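Local coordinates for malonyl CoA-acyl carrier protein transacylase (Burkholderia pseudomallei 1710b, PDB 3EZO) that probably transfers the malonyl group from malonyl-CoA to holo-acyl carrier protein, releasing free CoA, at residues V261-V264 against E265-Q268. Residues are numbered along the deposited sequence; the frame is centred on the assembly and turned at random.
Sequences VRWV and ECVQ
Arg262 and Glu265 are brought together by matching first torsions: each CG lies beside its own backbone N, with chi1 of -66° in the arginine and a closely similar value in the glutamate. A bend at chi3 of Arg262 then offers the guanidinium side-on to the carboxylate. Arg262 NE reaches Glu265 OE1 at 2.9 Å, almost within the guanidinium plane, and Arg262 NH2 meets the syn side of Glu265 OE2, also at 2.9 Å; both nitrogens stand well out of the carboxylate plane. The two planes are 50° apart, so this two-nitrogen salt bridge is twisted rather than coplanar. With Arg262 NH1 bonded to Ile238 O, all three guanidinium nitrogens are engaged, which limits rotation of the group.

Trp263 swings to another side of the helix, its CG anti to the backbone N (chi1 -176°). Val267 CG2 sits 3.4 Å above one indole face, offset toward the rim, and comes within 3.5 Å of Trp263 NE1. Cys266 SG approaches obliquely, 5.4 Å from the centroid of the six-membered ring of Trp263, a loose sulfur-aromatic contact. Val264 and Gln268 run side by side, CG1 of the valine lying 3.6 Å from NE2 of the glutamine.

The backbone supplies the i to i+4 evidence: Cys266 N donates to Arg262 O, Val267 N to Trp263 O at 3.1 Å, and Gln268 N to Val264 O. Further out, Trp263 meets the ring of His97 and packs on Leu287, Leu290 and Ile294 of helix 286-294. Its side chain lies about 8 Å from that of Ser98, the predicted active-site serine in a GxSxG sequence consistent with a nucleophile elbow. Together these features mark the first turn of helix 263-272 in the acyltransferase domain, with Arg262 at the N-cap position and tied to Glu265 by an i to i+3 salt bridge.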
loop_
_atom_site.group_PDB
_atom_site.type_symbol
_atom_site.label_atom_id
_atom_site.label_comp_id
_atom_site.label_asym_id
_atom_site.label_seq_id
_atom_site.Cartn_x
_atom_site.Cartn_y
_atom_site.Cartn_z
ATOM N N VAL A 261 3.179 -5.495 -7.332
ATOM C CA VAL A 261 3.739 -4.560 -6.384
ATOM C C VAL A 261 5.122 -5.068 -6.055
ATOM O O VAL A 261 5.282 -6.100 -5.386
ATOM C CB VAL A 261 2.827 -4.427 -5.134
ATOM C CG1 VAL A 261 3.444 -3.508 -4.098
ATOM C CG2 VAL A 261 1.431 -3.902 -5.584
ATOM N N ARG A 262 6.132 -4.335 -6.520
ATOM C CA ARG A 262 7.521 -4.807 -6.427
ATOM C C ARG A 262 8.168 -4.199 -5.198
ATOM O O ARG A 262 9.092 -3.378 -5.271
ATOM C CB ARG A 262 8.270 -4.482 -7.706
ATOM C CG ARG A 262 7.704 -5.286 -8.899
ATOM C CD ARG A 262 8.104 -4.748 -10.267
ATOM N NE ARG A 262 9.533 -4.887 -10.536
ATOM C CZ ARG A 262 10.151 -4.284 -11.554
ATOM N NH1 ARG A 262 9.471 -3.543 -12.422
ATOM N NH2 ARG A 262 11.442 -4.454 -11.725
ATOM N N TRP A 263 7.665 -4.604 -4.055
ATOM C CA TRP A 263 7.967 -3.865 -2.833
ATOM C C TRP A 263 9.414 -4.069 -2.375
ATOM O O TRP A 263 10.096 -3.105 -1.993
ATOM C CB TRP A 263 6.984 -4.200 -1.710
ATOM C CG TRP A 263 7.284 -3.353 -0.511
ATOM C CD1 TRP A 263 7.828 -3.770 0.673
ATOM C CD2 TRP A 263 7.164 -1.921 -0.418
ATOM N NE1 TRP A 263 7.999 -2.704 1.510
ATOM C CE2 TRP A 263 7.604 -1.552 0.872
ATOM C CE3 TRP A 263 6.696 -0.934 -1.273
ATOM C CZ2 TRP A 263 7.606 -0.210 1.312
ATOM C CZ3 TRP A 263 6.704 0.377 -0.850
ATOM C CH2 TRP A 263 7.181 0.737 0.431
ATOM N N VAL A 264 9.885 -5.306 -2.419
ATOM C CA VAL A 264 11.286 -5.601 -2.156
ATOM C C VAL A 264 12.174 -4.674 -2.959
ATOM O O VAL A 264 13.047 -4.012 -2.423
ATOM C CB VAL A 264 11.622 -7.114 -2.441
ATOM C CG1 VAL A 264 13.151 -7.394 -2.386
ATOM C CG2 VAL A 264 10.870 -7.999 -1.475
ATOM N N GLU A 265 11.925 -4.574 -4.252
ATOM C CA GLU A 265 12.751 -3.753 -5.130
ATOM C C GLU A 265 12.700 -2.267 -4.812
ATOM O O GLU A 265 13.700 -1.553 -4.966
ATOM C CB GLU A 265 12.338 -4.018 -6.585
ATOM C CG GLU A 265 12.782 -5.394 -7.063
ATOM C CD GLU A 265 12.228 -5.726 -8.426
ATOM O OE1 GLU A 265 11.071 -6.192 -8.504
ATOM O OE2 GLU A 265 12.927 -5.461 -9.427
ATOM N N CYS A 266 11.538 -1.786 -4.359
ATOM C CA CYS A 266 11.408 -0.367 -3.990
ATOM C C CYS A 266 12.316 -0.039 -2.805
ATOM O O CYS A 266 13.029 0.968 -2.809
ATOM C CB CYS A 266 9.980 -0.023 -3.642
ATOM S SG CYS A 266 8.873 0.086 -5.058
ATOM N N VAL A 267 12.282 -0.923 -1.810
ATOM C CA VAL A 267 13.145 -0.818 -0.621
ATOM C C VAL A 267 14.637 -0.894 -0.993
ATOM O O VAL A 267 15.432 -0.097 -0.513
ATOM C CB VAL A 267 12.791 -1.894 0.437
ATOM C CG1 VAL A 267 13.792 -1.879 1.572
ATOM C CG2 VAL A 267 11.328 -1.683 1.002
ATOM N N GLN A 268 14.999 -1.828 -1.878
ATOM C CA GLN A 268 16.369 -1.929 -2.341
ATOM C C GLN A 268 16.800 -0.701 -3.111
ATOM O O GLN A 268 17.942 -0.280 -2.997
ATOM C CB GLN A 268 16.531 -3.180 -3.202
ATOM C CG GLN A 268 16.305 -4.446 -2.387
ATOM C CD GLN A 268 16.307 -5.688 -3.218
ATOM O OE1 GLN A 268 15.944 -5.675 -4.405
ATOM N NE2 GLN A 268 16.727 -6.797 -2.594
#